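Local coordinates for teicoplanin pseudoaglycone deacetylases Orf2 (Actinoplanes teichomyceticus, PDB 3DFF), which probably removes the acetyl group from the teicoplanin pseudoaglycone as a zinc-dependent deacetylase in the biosynthesis of this lipoglycopeptide antibiotic, at residues P50-S53 with M59-I62; L96-R101 with W108-V113. One frame throughout, in Å; residues are numbered along the deposited sequence.

Contact 1 of 2, residues P50-S53 with M59-I62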
# COMPACT_ATOMS: atom_id res chain seq x y z
N PRO A 50 14.10 14.92 -11.53
CA PRO A 50 14.87 15.92 -10.78
C PRO A 50 14.40 17.34 -11.10
O PRO A 50 13.77 17.57 -12.16
CB PRO A 50 16.30 15.71 -11.29
CG PRO A 50 16.32 14.32 -11.82
CD PRO A 50 14.96 14.10 -12.39
N PRO A 51 14.69 18.30 -10.21
CA PRO A 51 15.45 18.14 -8.95
C PRO A 51 14.71 17.39 -7.85
O PRO A 51 13.51 17.61 -7.64
CB PRO A 51 15.70 19.59 -8.51
CG PRO A 51 15.36 20.45 -9.69
CD PRO A 51 14.31 19.70 -10.43
N TYR A 52 15.43 16.50 -7.17
CA TYR A 52 14.90 15.79 -6.01
C TYR A 52 15.38 16.45 -4.73
O TYR A 52 16.45 17.06 -4.70
CB TYR A 52 15.36 14.32 -5.99
CG TYR A 52 14.89 13.48 -7.17
CD1 TYR A 52 13.53 13.31 -7.43
CD2 TYR A 52 15.81 12.84 -8.00
CE1 TYR A 52 13.10 12.53 -8.50
CE2 TYR A 52 15.40 12.06 -9.08
CZ TYR A 52 14.04 11.91 -9.32
OH TYR A 52 13.63 11.14 -10.38
N SER A 53 14.61 16.31 -3.67
CA SER A 53 15.01 16.85 -2.37
C SER A 53 16.21 16.05 -1.83
O SER A 53 16.42 14.92 -2.26
CB SER A 53 13.86 16.72 -1.39
OG SER A 53 13.70 15.38 -0.96
N MSE A 59 16.78 8.52 -0.02
CA MSE A 59 15.96 7.32 -0.20
C MSE A 59 16.42 6.54 -1.41
O MSE A 59 16.50 5.30 -1.37
CB MSE A 59 14.48 7.68 -0.36
CG MSE A 59 13.80 8.11 0.93
SE MSE A 59 14.08 6.91 2.46
CE MSE A 59 14.18 5.17 1.55
N HIS A 60 16.73 7.25 -2.49
CA HIS A 60 17.19 6.60 -3.72
C HIS A 60 18.44 5.77 -3.45
O HIS A 60 18.56 4.64 -3.93
CB HIS A 60 17.42 7.61 -4.83
CG HIS A 60 16.16 8.30 -5.27
ND1 HIS A 60 16.16 9.41 -6.09
CD2 HIS A 60 14.86 8.03 -5.00
CE1 HIS A 60 14.91 9.80 -6.29
NE2 HIS A 60 14.10 8.97 -5.65
N THR A 61 19.35 6.33 -2.66
CA THR A 61 20.56 5.63 -2.26
C THR A 61 20.26 4.36 -1.44
O THR A 61 20.88 3.31 -1.67
CB THR A 61 21.51 6.58 -1.49
OG1 THR A 61 21.95 7.61 -2.39
CG2 THR A 61 22.72 5.82 -0.95
N ILE A 62 19.29 4.45 -0.53
CA ILE A 62 18.87 3.32 0.29
C ILE A 62 18.26 2.22 -0.61
O ILE A 62 18.40 1.02 -0.33
CB ILE A 62 17.90 3.79 1.40
CG1 ILE A 62 18.69 4.53 2.48
CG2 ILE A 62 17.10 2.62 1.99
CD1 ILE A 62 17.82 5.34 3.43
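Tyr52 and His60 meet as a textbook T-shaped pair. The imidazole of His60 comes edge-on with its CE1 corner, and the phenol ring of Tyr52 offers it a face. The two planes stand at 90° to each other and the ring centroids lie 4.7 Å apart. CE1 of His60 sits almost over the middle of the phenol ring, 3.6 Å from CD2 of Tyr52, and is about equally close to CE2, so the C-H at that corner is directed into the pi cloud as a CH-pi contact. The other face of the same ring is met near its rim by the backbone N of Pro50, which leaves the phenol between its own loop and the helix.

Both side chains point at each other across a wide backbone gap: the CA atoms of Tyr52 and His60 are 9.7 Å apart, and the rings alone bridge it. His60 has CG beside its backbone N and anti to the carbonyl carbon (chi1 -65°), which carries the imidazole off the helix toward the loop.

The two nitrogens flanking CE1 are both engaged: ND1 of His60 donates to the carbonyl O of Pro67, and NE2 probably bonds to the hydroxyl of Tyr100. Bonds on both sides of the leading corner fix the rotation of the imidazole and keep it edge-on. The proton on ND1 probably makes the neighbouring CE1-H a somewhat better partner for the tyrosine face.

Between the pair the chain turns into helix 54-62, with Ser53 as N-cap, its OG accepting from the backbone N of Ala56. A T-shaped aromatic pair thus joins this helix to the loop leading into it. In this PIG-L-type deacetylase the His60 side chain lies about 8 Å from that of Asp97, a zinc ligand seen for this protein, which places the pair near the metal site but set back from it.

Contact 2 of 2, residues L96-R101 with W108-V113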
# COMPACT_ATOMS: atom_id res chain seq x y z
N LEU A 96 2.19 11.76 -6.68
CA LEU A 96 3.59 11.73 -6.26
C LEU A 96 3.74 11.20 -4.85
O LEU A 96 3.10 11.70 -3.92
CB LEU A 96 4.17 13.15 -6.31
CG LEU A 96 4.40 13.73 -7.70
CD1 LEU A 96 4.90 15.18 -7.54
CD2 LEU A 96 5.37 12.94 -8.49
N ASP A 97 4.65 10.24 -4.69
CA ASP A 97 5.05 9.78 -3.36
C ASP A 97 5.38 10.98 -2.46
O ASP A 97 5.90 11.98 -2.94
CB ASP A 97 6.27 8.89 -3.45
CG ASP A 97 6.59 8.24 -2.11
OD1 ASP A 97 7.06 8.94 -1.18
OD2 ASP A 97 6.33 7.06 -1.98
N SER A 98 5.12 10.85 -1.17
CA SER A 98 5.42 11.91 -0.19
C SER A 98 6.83 12.49 -0.34
O SER A 98 6.99 13.69 -0.09
CB SER A 98 5.21 11.41 1.24
OG SER A 98 6.05 10.30 1.49
N ILE A 99 7.82 11.70 -0.75
CA ILE A 99 9.19 12.25 -0.87
C ILE A 99 9.38 13.19 -2.05
O ILE A 99 10.43 13.85 -2.17
CB ILE A 99 10.29 11.16 -0.88
CG1 ILE A 99 10.07 10.17 -2.04
CG2 ILE A 99 10.35 10.47 0.46
CD1 ILE A 99 11.32 9.24 -2.29
N TYR A 100 8.38 13.27 -2.92
CA TYR A 100 8.50 14.12 -4.09
C TYR A 100 7.56 15.32 -4.04
O TYR A 100 7.65 16.18 -4.92
CB TYR A 100 8.23 13.34 -5.39
CG TYR A 100 9.08 12.10 -5.56
CD1 TYR A 100 10.50 12.17 -5.55
CD2 TYR A 100 8.49 10.85 -5.74
CE1 TYR A 100 11.27 11.04 -5.71
CE2 TYR A 100 9.27 9.70 -5.90
CZ TYR A 100 10.66 9.80 -5.88
OH TYR A 100 11.42 8.65 -6.02
N ARG A 101 6.65 15.34 -3.06
CA ARG A 101 5.63 16.39 -3.04
C ARG A 101 6.15 17.68 -2.42
O ARG A 101 7.04 17.66 -1.58
CB ARG A 101 4.36 15.94 -2.31
CG ARG A 101 3.64 14.77 -3.01
CD ARG A 101 2.14 14.74 -2.64
NE ARG A 101 1.84 14.53 -1.22
CZ ARG A 101 1.82 13.34 -0.63
NH1 ARG A 101 2.15 12.25 -1.31
NH2 ARG A 101 1.51 13.23 0.65
N TRP A 108 9.60 21.46 0.41
CA TRP A 108 9.31 20.03 0.28
C TRP A 108 8.39 19.60 1.40
O TRP A 108 8.47 20.11 2.53
CB TRP A 108 10.59 19.22 0.39
CG TRP A 108 11.55 19.48 -0.73
CD1 TRP A 108 12.76 20.13 -0.64
CD2 TRP A 108 11.40 19.11 -2.10
NE1 TRP A 108 13.35 20.18 -1.87
CE2 TRP A 108 12.55 19.56 -2.79
CE3 TRP A 108 10.41 18.42 -2.82
CZ2 TRP A 108 12.73 19.34 -4.15
CZ3 TRP A 108 10.58 18.22 -4.18
CH2 TRP A 108 11.74 18.68 -4.84
N LEU A 109 7.53 18.62 1.12
CA LEU A 109 6.69 18.06 2.16
C LEU A 109 7.52 17.33 3.23
O LEU A 109 7.30 17.48 4.43
CB LEU A 109 5.69 17.08 1.52
CG LEU A 109 4.84 16.27 2.49
CD1 LEU A 109 3.97 17.13 3.38
CD2 LEU A 109 3.97 15.34 1.68
N THR A 110 8.47 16.51 2.77
CA THR A 110 9.26 15.67 3.67
C THR A 110 10.71 16.18 3.73
O THR A 110 11.28 16.59 2.72
CB THR A 110 9.25 14.19 3.22
OG1 THR A 110 9.85 14.11 1.94
CG2 THR A 110 7.82 13.68 3.08
N ALA A 111 11.29 16.15 4.92
CA ALA A 111 12.63 16.68 5.12
C ALA A 111 13.48 15.70 5.90
O ALA A 111 12.97 14.99 6.75
CB ALA A 111 12.57 18.01 5.85
N HIS A 112 14.78 15.68 5.60
CA HIS A 112 15.75 14.96 6.42
C HIS A 112 16.24 15.88 7.54
O HIS A 112 16.57 17.04 7.30
CB HIS A 112 16.94 14.50 5.58
CG HIS A 112 18.00 13.81 6.37
ND1 HIS A 112 17.87 12.51 6.82
CD2 HIS A 112 19.21 14.23 6.80
CE1 HIS A 112 18.95 12.17 7.49
NE2 HIS A 112 19.79 13.19 7.49
N VAL A 113 16.28 15.34 8.76
CA VAL A 113 16.76 16.08 9.92
C VAL A 113 18.10 15.49 10.34
O VAL A 113 18.20 14.28 10.60
CB VAL A 113 15.75 16.02 11.08
CG1 VAL A 113 16.25 16.82 12.30
CG2 VAL A 113 14.40 16.57 10.62
O HOH W 1 8.71 15.86 -0.16
O HOH W 2 11.36 15.30 0.31
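Trp108 opens the contact with the edge of its indole: CZ3 lies 3.6 Å from the carbonyl O of Tyr100, and CE3 also approaches the carbonyl O of Arg101. Both oxygens lie near the plane of the ring, so they face its C-H rim rather than its pi cloud.

Leu109 supplies the one direct hydrogen bond between the segments, from its N to O of Arg101, 2.9 Å long and nearly straight at 170°. Its side chain runs beside that of Arg101 in the same direction, and CD2 comes within 3.4 Å of NH2 of Arg101, obliquely to the guanidinium. The arginine group is held in turn by Leu96, whose carbonyl O lies in the guanidinium plane, 2.8 Å from NH1, and by a salt bridge to Asp163.

At Thr110 the branches divide the work. CG2, anti to the carbonyl carbon, presses on O of Ser98 at 3.3 Å, while OG1 of Thr110 comes 3.4 Å from CA of Ile99. Two waters bridge the segments: one accepts from N of Thr110 and lies within bonding distance of O of both Ser98 and Arg101, the other links O of Ile99 with O of Thr110.

The facing turn is shaped by Asp97, whose OD1 receives the N-H of Ile99 in an Asx turn; Asp97 is a zinc ligand seen for this protein, though no zinc is bound to it here. Thr110 lies in the short strand 110-111, antiparallel to strand 120-121, with Leu109 packed on Val121. Ile99 and Tyr100 lean on helix 54-62, and Tyr100 also on helix 71-85.

From the N terminus, the chain leaves strand 37-42 and reaches contact 1, which spans most of helix 54-62 and sets a residue near its end against the one just before its N-cap. Helix 71-85 and strand 89-92, an outer strand of the main sheet, follow before contact 2 closes a loop, joining the turn after that strand to strand 110-111. The two are in series, neither nested nor crossing, yet they touch in space, their centres 10 Å apart. The probable hydrogen bond from contact 1 to contact 2 puts NE2 of His60 2.7 Å from OH of Tyr100, while the Tyr52 and Tyr100 rings meet and Trp108 packs against Ser53. Helix 54-62 is thereby tied to the turn carrying Asp97.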